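Long-range contacts in beta-galactosidase (Trichoderma reesei, PDB 3OG2), which probably catalyses the hydrolysis of terminal non-reducing beta-D-galactose residues in beta-D-galactosides, as a family 35 glycoside hydrolase: residues K163-N168 and I208-I213; V277-G282 and V306-N311; I436-G441 and L492-V497; L660-V665 and S872-D877. All blocks are in the same frame, centred on the assembly; numbering follows the deposited sequence.

Contact 1 (K163-N168 and I208-I213); sequences KAQITN and IIVPLI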
loop_
_atom_site.group_PDB
_atom_site.type_symbol
_atom_site.label_atom_id
_atom_site.label_comp_id
_atom_site.label_asym_id
_atom_site.label_seq_id
_atom_site.Cartn_x
_atom_site.Cartn_y
_atom_site.Cartn_z
ATOM N N LYS A 163 21.324 10.189 -5.270
ATOM C CA LYS A 163 21.187 11.262 -6.269
ATOM C C LYS A 163 19.871 12.016 -6.086
ATOM O O LYS A 163 19.817 13.195 -6.448
ATOM C CB LYS A 163 21.294 10.599 -7.655
ATOM C CG LYS A 163 22.646 9.973 -7.914
ATOM C CD LYS A 163 22.831 9.344 -9.271
ATOM C CE LYS A 163 24.251 8.917 -9.504
ATOM N NZ LYS A 163 24.740 7.765 -8.699
ATOM N N ALA A 164 18.893 11.347 -5.510
ATOM C CA ALA A 164 17.550 11.937 -5.330
ATOM C C ALA A 164 17.422 12.629 -3.986
ATOM O O ALA A 164 16.336 13.063 -3.609
ATOM C CB ALA A 164 16.510 10.857 -5.483
ATOM N N GLN A 165 18.483 12.734 -3.184
ATOM C CA GLN A 165 18.377 13.434 -1.907
ATOM C C GLN A 165 18.097 14.910 -2.067
ATOM O O GLN A 165 18.463 15.561 -3.050
ATOM C CB GLN A 165 19.725 13.261 -1.148
ATOM C CG GLN A 165 19.862 11.835 -0.580
ATOM C CD GLN A 165 21.242 11.646 0.005
ATOM O OE1 GLN A 165 21.378 11.325 1.202
ATOM N NE2 GLN A 165 22.312 11.779 -0.773
ATOM N N ILE A 166 17.420 15.436 -1.029
ATOM C CA ILE A 166 17.112 16.853 -0.959
ATOM C C ILE A 166 18.377 17.728 -1.032
ATOM O O ILE A 166 18.355 18.873 -1.523
ATOM C CB ILE A 166 16.265 17.126 0.297
ATOM C CG1 ILE A 166 15.705 18.523 0.319
ATOM C CG2 ILE A 166 17.083 16.865 1.586
ATOM C CD1 ILE A 166 14.711 18.811 1.437
ATOM N N THR A 167 19.540 17.187 -0.615
ATOM C CA THR A 167 20.820 17.912 -0.689
ATOM C C THR A 167 21.262 18.063 -2.128
ATOM O O THR A 167 22.163 18.862 -2.381
ATOM C CB THR A 167 21.876 17.132 0.114
ATOM O OG1 THR A 167 21.782 15.771 -0.227
ATOM C CG2 THR A 167 21.596 17.240 1.608
ATOM N N ASN A 168 20.690 17.327 -3.059
ATOM C CA ASN A 168 20.950 17.409 -4.496
ATOM C C ASN A 168 19.737 17.940 -5.264
ATOM O O ASN A 168 19.710 17.790 -6.465
ATOM C CB ASN A 168 21.233 16.036 -5.124
ATOM C CG ASN A 168 22.471 15.471 -4.529
ATOM O OD1 ASN A 168 23.428 16.249 -4.310
ATOM N ND2 ASN A 168 22.489 14.184 -4.278
ATOM N N ILE A 208 24.670 8.255 0.985
ATOM C CA ILE A 208 23.510 8.700 1.733
ATOM C C ILE A 208 23.997 9.603 2.859
ATOM O O ILE A 208 24.804 9.126 3.677
ATOM C CB ILE A 208 22.721 7.494 2.287
ATOM C CG1 ILE A 208 22.204 6.609 1.159
ATOM C CG2 ILE A 208 21.615 7.936 3.225
ATOM C CD1 ILE A 208 21.173 7.278 0.230
ATOM N N ILE A 209 23.545 10.871 2.859
ATOM C CA ILE A 209 23.974 11.815 3.902
ATOM C C ILE A 209 22.771 12.348 4.666
ATOM O O ILE A 209 22.963 13.035 5.656
ATOM C CB ILE A 209 24.799 12.990 3.338
ATOM C CG1 ILE A 209 24.052 13.775 2.263
ATOM C CG2 ILE A 209 26.165 12.455 2.852
ATOM C CD1 ILE A 209 24.849 15.027 1.823
ATOM N N VAL A 210 21.514 12.051 4.240
ATOM C CA VAL A 210 20.354 12.434 5.015
ATOM C C VAL A 210 20.292 11.576 6.260
ATOM O O VAL A 210 21.049 10.596 6.401
ATOM C CB VAL A 210 19.057 12.318 4.176
ATOM C CG1 VAL A 210 19.122 13.377 3.021
ATOM C CG2 VAL A 210 18.806 10.910 3.658
ATOM N N PRO A 211 19.439 11.953 7.216
ATOM C CA PRO A 211 19.391 11.174 8.456
ATOM C C PRO A 211 18.871 9.757 8.196
ATOM O O PRO A 211 18.000 9.530 7.362
ATOM C CB PRO A 211 18.413 11.932 9.332
ATOM C CG PRO A 211 18.489 13.370 8.783
ATOM C CD PRO A 211 18.571 13.154 7.292
ATOM N N LEU A 212 19.424 8.866 9.047
ATOM C CA LEU A 212 18.985 7.458 9.038
ATOM C C LEU A 212 17.965 7.248 10.151
ATOM O O LEU A 212 18.199 7.659 11.294
ATOM C CB LEU A 212 20.170 6.498 9.297
ATOM C CG LEU A 212 21.301 6.621 8.289
ATOM C CD1 LEU A 212 22.461 5.726 8.736
ATOM C CD2 LEU A 212 20.773 6.303 6.901
ATOM N N ILE A 213 16.868 6.622 9.810
ATOM C CA ILE A 213 15.783 6.329 10.759
ATOM C C ILE A 213 15.498 4.860 10.675
ATOM O O ILE A 213 15.523 4.255 9.586
ATOM C CB ILE A 213 14.563 7.168 10.390
ATOM C CG1 ILE A 213 13.455 7.082 11.465
ATOM C CG2 ILE A 213 13.986 6.845 9.011
ATOM C CD1 ILE A 213 12.398 8.199 11.350
#
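I208 comes first against Q165, its CA 3.4 Å from the side-chain oxygen OE1. The meeting place is the foot of the TIM barrel, where the loops after helices 144-163 and 193-205 turn back toward the barrel, at the end remote from the active site in this fold. The side chain of I208 also packs on A203 and Y175, an apolar setting that suits isoleucine.

At I209 the backbone N donates to Q165 OE1 over 2.8 Å, lying in the carbonyl plane on a lone pair. Its CG1 stands between the backbone N and the carbonyl carbon (chi1 57°), which swings CD1 over to T167, 3.8 Å from OG1, with the methyl CG2 of the threonine close by.

V210 N supplies the second bond to Q165 OE1, 3.1 Å long and tilted 28° from the amide's carbonyl plane. Glutamine suits the site because its extended chain reaches across and its amide can both accept and donate: NE2 gives hydrogen bonds to the carbonyls of A162 and G207, which fixes the flip of the group. A leucine here would probably leave the N-H groups of I209 and V210 without their shared acceptor and deprive the carbonyls of A162 and G207 of the amide donor. V210 CG1 packs alongside the glutamine chain, 4.0 Å from Q165 CG and 4.3 Å from I166 CG2.

Contact 2 (V277-G282 and V306-N311); sequences VEFQGG and VFYKNN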
loop_
_atom_site.group_PDB
_atom_site.type_symbol
_atom_site.label_atom_id
_atom_site.label_comp_id
_atom_site.label_asym_id
_atom_site.label_seq_id
_atom_site.Cartn_x
_atom_site.Cartn_y
_atom_site.Cartn_z
ATOM N N VAL A 277 7.235 4.921 12.225
ATOM C CA VAL A 277 7.661 4.763 10.831
ATOM C C VAL A 277 6.694 3.877 10.073
ATOM O O VAL A 277 6.552 3.952 8.862
ATOM C CB VAL A 277 9.112 4.214 10.809
ATOM C CG1 VAL A 277 9.563 3.846 9.392
ATOM C CG2 VAL A 277 9.970 5.329 11.380
ATOM N N GLU A 278 5.942 2.990 10.758
ATOM C CA GLU A 278 4.795 2.301 10.162
ATOM C C GLU A 278 3.698 2.273 11.212
ATOM O O GLU A 278 3.909 1.688 12.296
ATOM C CB GLU A 278 5.013 0.847 9.771
ATOM C CG GLU A 278 6.179 0.689 8.776
ATOM C CD GLU A 278 6.485 -0.781 8.618
ATOM O OE1 GLU A 278 5.657 -1.674 8.948
ATOM O OE2 GLU A 278 7.591 -1.101 8.127
ATOM N N PHE A 279 2.571 2.879 10.906
ATOM C CA PHE A 279 1.409 2.748 11.776
ATOM C C PHE A 279 0.254 2.226 10.929
ATOM O O PHE A 279 0.045 2.669 9.795
ATOM C CB PHE A 279 1.062 4.073 12.465
ATOM C CG PHE A 279 0.002 3.783 13.540
ATOM C CD1 PHE A 279 0.376 3.242 14.786
ATOM C CD2 PHE A 279 -1.341 4.009 13.275
ATOM C CE1 PHE A 279 -0.612 2.945 15.720
ATOM C CE2 PHE A 279 -2.302 3.713 14.224
ATOM C CZ PHE A 279 -1.954 3.164 15.430
ATOM N N GLN A 280 -0.521 1.301 11.489
ATOM C CA GLN A 280 -1.584 0.620 10.771
ATOM C C GLN A 280 -2.508 1.534 9.978
ATOM O O GLN A 280 -3.182 2.434 10.518
ATOM C CB GLN A 280 -2.392 -0.137 11.843
ATOM C CG GLN A 280 -3.476 -1.019 11.241
ATOM C CD GLN A 280 -3.821 -2.179 12.162
ATOM O OE1 GLN A 280 -3.637 -2.126 13.390
ATOM N NE2 GLN A 280 -4.300 -3.263 11.557
ATOM N N GLY A 281 -2.566 1.229 8.679
ATOM C CA GLY A 281 -3.503 1.847 7.746
ATOM C C GLY A 281 -4.407 0.830 7.069
ATOM O O GLY A 281 -5.157 1.240 6.158
ATOM N N GLY A 282 -4.321 -0.423 7.436
ATOM C CA GLY A 282 -5.158 -1.456 6.854
ATOM C C GLY A 282 -4.693 -2.781 7.442
ATOM O O GLY A 282 -4.143 -2.842 8.563
ATOM N N VAL A 306 -9.946 7.504 16.255
ATOM C CA VAL A 306 -9.527 7.160 17.634
ATOM C C VAL A 306 -8.046 6.860 17.711
ATOM O O VAL A 306 -7.316 7.399 18.567
ATOM C CB VAL A 306 -10.341 5.959 18.168
ATOM C CG1 VAL A 306 -9.859 5.557 19.566
ATOM C CG2 VAL A 306 -11.847 6.247 18.192
ATOM N N PHE A 307 -7.553 5.953 16.832
ATOM C CA PHE A 307 -6.158 5.554 16.994
ATOM C C PHE A 307 -5.150 6.593 16.508
ATOM O O PHE A 307 -4.063 6.722 17.090
ATOM C CB PHE A 307 -5.882 4.235 16.235
ATOM C CG PHE A 307 -6.403 3.005 16.958
ATOM C CD1 PHE A 307 -7.735 2.654 16.903
ATOM C CD2 PHE A 307 -5.456 2.209 17.667
ATOM C CE1 PHE A 307 -8.175 1.510 17.518
ATOM C CE2 PHE A 307 -5.925 1.057 18.322
ATOM C CZ PHE A 307 -7.261 0.715 18.240
ATOM N N TYR A 308 -5.450 7.336 15.448
ATOM C CA TYR A 308 -4.447 8.305 14.957
ATOM C C TYR A 308 -4.374 9.489 15.899
ATOM O O TYR A 308 -3.289 9.994 16.205
ATOM C CB TYR A 308 -4.689 8.752 13.533
ATOM C CG TYR A 308 -4.568 7.637 12.487
ATOM C CD1 TYR A 308 -4.279 6.325 12.824
ATOM C CD2 TYR A 308 -4.747 7.959 11.147
ATOM C CE1 TYR A 308 -4.171 5.348 11.846
ATOM C CE2 TYR A 308 -4.652 6.982 10.163
ATOM C CZ TYR A 308 -4.359 5.687 10.526
ATOM O OH TYR A 308 -4.267 4.725 9.547
ATOM N N LYS A 309 -5.522 9.956 16.413
ATOM C CA LYS A 309 -5.452 11.045 17.413
ATOM C C LYS A 309 -4.809 10.541 18.699
ATOM O O LYS A 309 -4.201 11.354 19.402
ATOM C CB LYS A 309 -6.860 11.597 17.667
ATOM C CG LYS A 309 -7.396 12.332 16.418
ATOM C CD LYS A 309 -8.826 12.821 16.600
ATOM C CE LYS A 309 -9.362 13.335 15.245
ATOM N NZ LYS A 309 -10.684 13.953 15.348
ATOM N N ASN A 310 -4.892 9.227 19.004
ATOM C CA ASN A 310 -4.155 8.734 20.165
ATOM C C ASN A 310 -2.654 8.828 19.965
ATOM O O ASN A 310 -1.899 8.913 20.954
ATOM C CB ASN A 310 -4.575 7.279 20.397
ATOM C CG ASN A 310 -3.964 6.702 21.639
ATOM O OD1 ASN A 310 -4.236 7.218 22.752
ATOM N ND2 ASN A 310 -3.152 5.656 21.473
ATOM N N ASN A 311 -2.144 8.796 18.735
ATOM C CA ASN A 311 -0.736 8.996 18.487
ATOM C C ASN A 311 -0.383 10.488 18.587
ATOM O O ASN A 311 0.714 10.823 19.042
ATOM C CB ASN A 311 -0.357 8.455 17.084
ATOM C CG ASN A 311 -0.502 6.939 17.053
ATOM O OD1 ASN A 311 -0.370 6.255 18.069
ATOM N ND2 ASN A 311 -0.793 6.399 15.858
HETATM O O HOH W 1 -5.659 4.424 7.084
#
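The ring of F279 receives the amide of N311 over one face: ND2 stands 3.2 Å above the ring plane, over the centre, with the amide upright at 85° to the ring. The nitrogen end, with its positive hydrogens, thus faces the pi cloud, an arrangement that asparagine can offer and a purely apolar chain could not. At the edge of the same ring, in its plane, lies Y308 CE1, 3.4 Å from F279 CE2; F307 CB also comes near that edge. The F279 and Y308 planes are 77° apart, yet they meet rim to rim, neither ring lying over the other. W261 packs against both F279 and N311.

The edge of the tyrosine ring in turn faces the carbonyl oxygen of Q280. Y308 OH donates to Q280 O over 2.7 Å, and the hydroxyl oxygen accepts from a water at 2.8 Å. Beside this bond, G281 CA lies 3.5 Å from Y308 OH. The Q280 amide turns to other partners, with NE2 reaching the carbonyls of G243 and G282.

F279 has CG trans to its amide nitrogen (chi1 -170°), which carries the ring from strand 275-280 out to helix 301-313. In this enzyme the strand also carries E278 of the beta-D-galactose site, salt-bridged to R114 and hydrogen-bonded to Y240. Such packing of a barrel strand against the helix outside it is characteristic of the TIM-barrel fold.

Contact 3 (I436-G441 and L492-V497); sequences IPQLGG and LHEFAV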
loop_
_atom_site.group_PDB
_atom_site.type_symbol
_atom_site.label_atom_id
_atom_site.label_comp_id
_atom_site.label_asym_id
_atom_site.label_seq_id
_atom_site.Cartn_x
_atom_site.Cartn_y
_atom_site.Cartn_z
ATOM N N ILE A 436 -15.985 24.811 29.884
ATOM C CA ILE A 436 -16.531 25.102 28.561
ATOM C C ILE A 436 -17.513 23.999 28.229
ATOM O O ILE A 436 -17.161 22.811 28.467
ATOM C CB ILE A 436 -15.348 25.096 27.571
ATOM C CG1 ILE A 436 -14.352 26.242 27.860
ATOM C CG2 ILE A 436 -15.844 25.141 26.133
ATOM C CD1 ILE A 436 -12.952 25.808 27.466
ATOM N N PRO A 437 -18.667 24.283 27.657
ATOM C CA PRO A 437 -19.150 25.596 27.182
ATOM C C PRO A 437 -19.416 26.699 28.203
ATOM O O PRO A 437 -20.100 26.531 29.203
ATOM C CB PRO A 437 -20.493 25.252 26.503
ATOM C CG PRO A 437 -20.204 23.836 26.049
ATOM C CD PRO A 437 -19.560 23.170 27.239
ATOM N N GLN A 438 -18.890 27.888 27.925
ATOM C CA GLN A 438 -19.138 29.033 28.788
ATOM C C GLN A 438 -20.526 29.577 28.618
ATOM O O GLN A 438 -20.944 30.373 29.480
ATOM C CB GLN A 438 -18.112 30.133 28.443
ATOM C CG GLN A 438 -16.693 29.797 28.931
ATOM C CD GLN A 438 -16.597 30.420 30.320
ATOM O OE1 GLN A 438 -16.667 31.653 30.439
ATOM N NE2 GLN A 438 -16.458 29.561 31.346
ATOM N N LEU A 439 -21.218 29.276 27.525
ATOM C CA LEU A 439 -22.565 29.798 27.320
ATOM C C LEU A 439 -23.583 28.716 27.572
ATOM O O LEU A 439 -24.733 28.881 27.138
ATOM C CB LEU A 439 -22.700 30.411 25.899
ATOM C CG LEU A 439 -21.857 31.684 25.707
ATOM C CD1 LEU A 439 -21.940 32.078 24.254
ATOM C CD2 LEU A 439 -22.372 32.747 26.644
ATOM N N GLY A 440 -23.268 27.666 28.293
ATOM C CA GLY A 440 -24.266 26.663 28.629
ATOM C C GLY A 440 -24.293 25.475 27.688
ATOM O O GLY A 440 -23.854 25.570 26.525
ATOM N N GLY A 441 -24.791 24.315 28.153
ATOM C CA GLY A 441 -24.913 23.158 27.316
ATOM C C GLY A 441 -23.740 22.224 27.482
ATOM O O GLY A 441 -22.745 22.524 28.131
ATOM N N LEU A 492 -23.029 20.076 19.901
ATOM C CA LEU A 492 -22.893 21.465 20.281
ATOM C C LEU A 492 -21.418 21.776 20.458
ATOM O O LEU A 492 -20.723 21.005 21.123
ATOM C CB LEU A 492 -23.584 21.772 21.597
ATOM C CG LEU A 492 -23.499 23.204 22.152
ATOM C CD1 LEU A 492 -24.264 24.205 21.292
ATOM C CD2 LEU A 492 -24.066 23.268 23.583
ATOM N N HIS A 493 -20.981 22.885 19.882
ATOM C CA HIS A 493 -19.592 23.322 20.040
ATOM C C HIS A 493 -19.522 24.787 20.413
ATOM O O HIS A 493 -20.473 25.556 20.195
ATOM C CB HIS A 493 -18.831 23.130 18.707
ATOM C CG HIS A 493 -18.535 21.661 18.553
ATOM N ND1 HIS A 493 -17.568 21.104 19.369
ATOM C CD2 HIS A 493 -19.051 20.663 17.805
ATOM C CE1 HIS A 493 -17.491 19.807 19.082
ATOM N NE2 HIS A 493 -18.386 19.554 18.150
ATOM N N GLU A 494 -18.395 25.162 21.036
ATOM C CA GLU A 494 -18.194 26.567 21.393
ATOM C C GLU A 494 -16.743 26.944 21.128
ATOM O O GLU A 494 -15.840 26.105 21.353
ATOM C CB GLU A 494 -18.599 26.754 22.864
ATOM C CG GLU A 494 -18.631 28.238 23.210
ATOM C CD GLU A 494 -18.991 28.389 24.688
ATOM O OE1 GLU A 494 -20.204 28.312 25.030
ATOM O OE2 GLU A 494 -18.007 28.511 25.476
ATOM N N PHE A 495 -16.525 28.171 20.687
ATOM C CA PHE A 495 -15.165 28.680 20.568
ATOM C C PHE A 495 -15.192 30.157 20.960
ATOM O O PHE A 495 -16.240 30.804 20.954
ATOM C CB PHE A 495 -14.533 28.470 19.199
ATOM C CG PHE A 495 -15.262 29.109 18.050
ATOM C CD1 PHE A 495 -16.432 28.516 17.537
ATOM C CD2 PHE A 495 -14.732 30.249 17.489
ATOM C CE1 PHE A 495 -17.059 29.101 16.435
ATOM C CE2 PHE A 495 -15.357 30.842 16.415
ATOM C CZ PHE A 495 -16.510 30.251 15.890
ATOM N N ALA A 496 -14.018 30.657 21.281
ATOM C CA ALA A 496 -13.959 32.047 21.700
ATOM C C ALA A 496 -12.735 32.671 21.017
ATOM O O ALA A 496 -11.680 32.055 20.949
ATOM C CB ALA A 496 -13.838 32.167 23.199
ATOM N N VAL A 497 -12.907 33.884 20.541
ATOM C CA VAL A 497 -11.881 34.595 19.802
ATOM C C VAL A 497 -11.465 35.820 20.596
ATOM O O VAL A 497 -12.319 36.648 20.952
ATOM C CB VAL A 497 -12.350 35.012 18.392
ATOM C CG1 VAL A 497 -11.205 35.648 17.618
ATOM C CG2 VAL A 497 -12.889 33.785 17.634
#
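E494 and the turn at Q438 and L439 are joined by a pair of hydrogen bonds, one to each carboxylate oxygen. Q438 N donates to E494 OE2 over 2.7 Å on the syn lone pair; L439 N meets E494 OE1 at 2.9 Å, also on the syn side but 18° out of the carboxylate plane. Each oxygen has a further donor, the hydroxyl of Y466 for OE2 and the amide of Q530 for OE1. Four donors around a buried carboxylate would probably favour its ionised form. Glutamate has the length for this reach: its side chain leaves on the far side from its own backbone N (chi1 -170°) and stays extended away from the strand.

Carbon atoms press against the carboxylate. P437 CB and L439 CB each lie 3.4 Å from E494 OE1, while the methyl CG2 of I436 stands farther off. Two residues earlier on the same strand face, L492 places CD2 3.8 Å from G441 CA.

Backbone shape explains the glycines. P437, after a cis peptide bond, opens a type I beta turn ending at G440; both G440 and G441 have positive phi, and a side chain on G441 would collide with L492 CD2.

The whole is a beta turn laid over the face of the antiparallel sheet of beta-galactosidase domain 2, held by a glutamate from strand 492-497 that binds two successive backbone N-H groups.

Contact 4 (L660-V665 and S872-D877); sequences LKWYKV and SSSPLD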
loop_
_atom_site.group_PDB
_atom_site.type_symbol
_atom_site.label_atom_id
_atom_site.label_comp_id
_atom_site.label_asym_id
_atom_site.label_seq_id
_atom_site.Cartn_x
_atom_site.Cartn_y
_atom_site.Cartn_z
ATOM N N LEU A 660 -15.531 -12.703 -26.880
ATOM C CA LEU A 660 -14.254 -12.565 -27.601
ATOM C C LEU A 660 -13.951 -13.805 -28.417
ATOM O O LEU A 660 -14.554 -14.846 -28.222
ATOM C CB LEU A 660 -13.066 -12.267 -26.651
ATOM C CG LEU A 660 -13.221 -10.985 -25.809
ATOM C CD1 LEU A 660 -12.051 -10.885 -24.842
ATOM C CD2 LEU A 660 -13.357 -9.720 -26.652
ATOM N N LYS A 661 -13.010 -13.698 -29.312
ATOM C CA LYS A 661 -12.585 -14.879 -30.095
ATOM C C LYS A 661 -11.428 -15.536 -29.346
ATOM O O LYS A 661 -10.263 -15.089 -29.410
ATOM C CB LYS A 661 -12.189 -14.446 -31.499
ATOM C CG LYS A 661 -11.870 -15.607 -32.382
ATOM C CD LYS A 661 -11.654 -15.203 -33.839
ATOM C CE LYS A 661 -11.399 -16.469 -34.648
ATOM N NZ LYS A 661 -10.690 -16.213 -35.918
ATOM N N TRP A 662 -11.728 -16.548 -28.572
ATOM C CA TRP A 662 -10.757 -17.227 -27.720
ATOM C C TRP A 662 -9.983 -18.302 -28.502
ATOM O O TRP A 662 -10.568 -19.052 -29.266
ATOM C CB TRP A 662 -11.424 -17.924 -26.531
ATOM C CG TRP A 662 -11.884 -16.913 -25.506
ATOM C CD1 TRP A 662 -13.147 -16.421 -25.365
ATOM C CD2 TRP A 662 -11.093 -16.275 -24.497
ATOM N NE1 TRP A 662 -13.199 -15.513 -24.325
ATOM C CE2 TRP A 662 -11.939 -15.397 -23.762
ATOM C CE3 TRP A 662 -9.737 -16.366 -24.155
ATOM C CZ2 TRP A 662 -11.467 -14.626 -22.700
ATOM C CZ3 TRP A 662 -9.257 -15.610 -23.104
ATOM C CH2 TRP A 662 -10.099 -14.752 -22.383
ATOM N N TYR A 663 -8.682 -18.350 -28.242
ATOM C CA TYR A 663 -7.799 -19.352 -28.796
ATOM C C TYR A 663 -7.258 -20.173 -27.640
ATOM O O TYR A 663 -6.995 -19.622 -26.588
ATOM C CB TYR A 663 -6.629 -18.696 -29.542
ATOM C CG TYR A 663 -7.078 -18.069 -30.848
ATOM C CD1 TYR A 663 -7.621 -16.787 -30.948
ATOM C CD2 TYR A 663 -6.949 -18.795 -32.031
ATOM C CE1 TYR A 663 -8.005 -16.287 -32.195
ATOM C CE2 TYR A 663 -7.327 -18.302 -33.260
ATOM C CZ TYR A 663 -7.852 -17.040 -33.320
ATOM O OH TYR A 663 -8.227 -16.599 -34.570
ATOM N N LYS A 664 -7.029 -21.460 -27.881
ATOM C CA LYS A 664 -6.557 -22.353 -26.820
ATOM C C LYS A 664 -5.286 -23.077 -27.214
ATOM O O LYS A 664 -5.139 -23.458 -28.384
ATOM C CB LYS A 664 -7.676 -23.365 -26.553
ATOM C CG LYS A 664 -7.343 -24.459 -25.539
ATOM C CD LYS A 664 -8.439 -25.517 -25.525
ATOM C CE LYS A 664 -8.166 -26.596 -24.502
ATOM N NZ LYS A 664 -8.657 -27.946 -24.890
ATOM N N VAL A 665 -4.433 -23.330 -26.223
ATOM C CA VAL A 665 -3.271 -24.194 -26.440
ATOM C C VAL A 665 -3.137 -25.122 -25.231
ATOM O O VAL A 665 -3.340 -24.691 -24.095
ATOM C CB VAL A 665 -2.010 -23.377 -26.753
ATOM C CG1 VAL A 665 -1.552 -22.510 -25.591
ATOM C CG2 VAL A 665 -0.853 -24.313 -27.153
ATOM N N SER A 872 -14.720 -26.407 -28.554
ATOM C CA SER A 872 -14.606 -25.060 -28.000
ATOM C C SER A 872 -13.211 -24.702 -27.555
ATOM O O SER A 872 -12.536 -25.500 -26.933
ATOM C CB SER A 872 -15.497 -24.869 -26.769
ATOM O OG SER A 872 -15.147 -23.618 -26.175
ATOM N N SER A 873 -12.806 -23.489 -27.839
ATOM C CA SER A 873 -11.514 -22.999 -27.393
ATOM C C SER A 873 -11.694 -21.902 -26.369
ATOM O O SER A 873 -10.824 -21.071 -26.214
ATOM C CB SER A 873 -10.705 -22.493 -28.594
ATOM O OG SER A 873 -11.518 -21.572 -29.315
ATOM N N SER A 874 -12.799 -21.851 -25.666
ATOM C CA SER A 874 -13.021 -20.828 -24.644
ATOM C C SER A 874 -12.803 -21.320 -23.225
ATOM O O SER A 874 -13.170 -22.474 -22.908
ATOM C CB SER A 874 -14.523 -20.433 -24.761
ATOM O OG SER A 874 -14.751 -19.566 -23.648
ATOM N N PRO A 875 -12.277 -20.485 -22.351
ATOM C CA PRO A 875 -12.103 -20.895 -20.938
ATOM C C PRO A 875 -13.458 -21.139 -20.273
ATOM O O PRO A 875 -13.520 -21.861 -19.265
ATOM C CB PRO A 875 -11.391 -19.707 -20.299
ATOM C CG PRO A 875 -11.766 -18.542 -21.193
ATOM C CD PRO A 875 -11.815 -19.121 -22.596
ATOM N N LEU A 876 -14.539 -20.578 -20.821
ATOM C CA LEU A 876 -15.861 -20.826 -20.261
ATOM C C LEU A 876 -16.317 -22.265 -20.484
ATOM O O LEU A 876 -17.211 -22.740 -19.742
ATOM C CB LEU A 876 -16.905 -19.904 -20.891
ATOM C CG LEU A 876 -16.898 -18.428 -20.451
ATOM C CD1 LEU A 876 -17.041 -18.272 -18.949
ATOM C CD2 LEU A 876 -15.671 -17.668 -20.900
ATOM N N ASP A 877 -15.725 -22.937 -21.452
ATOM C CA ASP A 877 -16.044 -24.354 -21.683
ATOM C C ASP A 877 -14.996 -25.252 -21.024
ATOM O O ASP A 877 -15.289 -26.368 -20.618
ATOM C CB ASP A 877 -16.181 -24.680 -23.167
ATOM C CG ASP A 877 -17.411 -23.991 -23.743
ATOM O OD1 ASP A 877 -18.493 -24.067 -23.125
ATOM O OD2 ASP A 877 -17.278 -23.367 -24.804
#
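S873 OG has two hydrogen-bond partners, donating to W662 O over 2.7 Å and accepting from the backbone N of G865. In the first bond the hydroxyl approaches from above the plane of the carbonyl, 40° off it, rather than along a lone pair. This joins the residue leading into edge strand 663-666 to the loop before strand 883-894, in an antiparallel all-beta domain. Serine fits because its short hydroxyl, tucked close over its own backbone by a chi1 of 52°, can serve both partners. Its own carbonyl oxygen is buried without a hydrogen-bonding partner, 3.2 Å from W662 CB.

W662 supplies the apolar half. P875 CD sits over one face of the indole in a CH-pi contact, 3.7 Å from the centroid of the five-membered ring and 20° off its normal. A proline suits this role, its rigid ring presenting slightly polarised C-H groups to the aromatic face. The indole NE1 donates to the carbonyl of L657, and the ring also packs on I956 and V958 of strand 953-962. Replacing the tryptophan by an alanine would probably open a gap between P875 and that strand and leave the L657 carbonyl without this donor.

Farther along the strand, K664 CB rests 3.8 Å from S873 CB while its amine leads away. Two ST turns shape the loop: S872 OG accepts from S874 N, and S874 OG, 3.9 Å from W662 CD1, accepts from L876 N at 3.0 Å.

How the contacts relate
Followed from the N terminus, the four contacts close in series; none nests in or crosses another. Contact 1 closes a loop of 39 residues at the foot of the TIM barrel, and contact 2 then closes one of 23 residues, tying a barrel strand to its outer helix. These two touch, I213 CD1 packing 3.8 Å from V277 CG2. Contact 3 encloses 50 residues, rich in strand, in domain 2; its nearest atoms are about 10 Å from those of contact 2. Contact 4 spans 206 residues, bringing strand 663-666 to a much later part of the chain, and lies across the chain's centre from contacts 1 and 3.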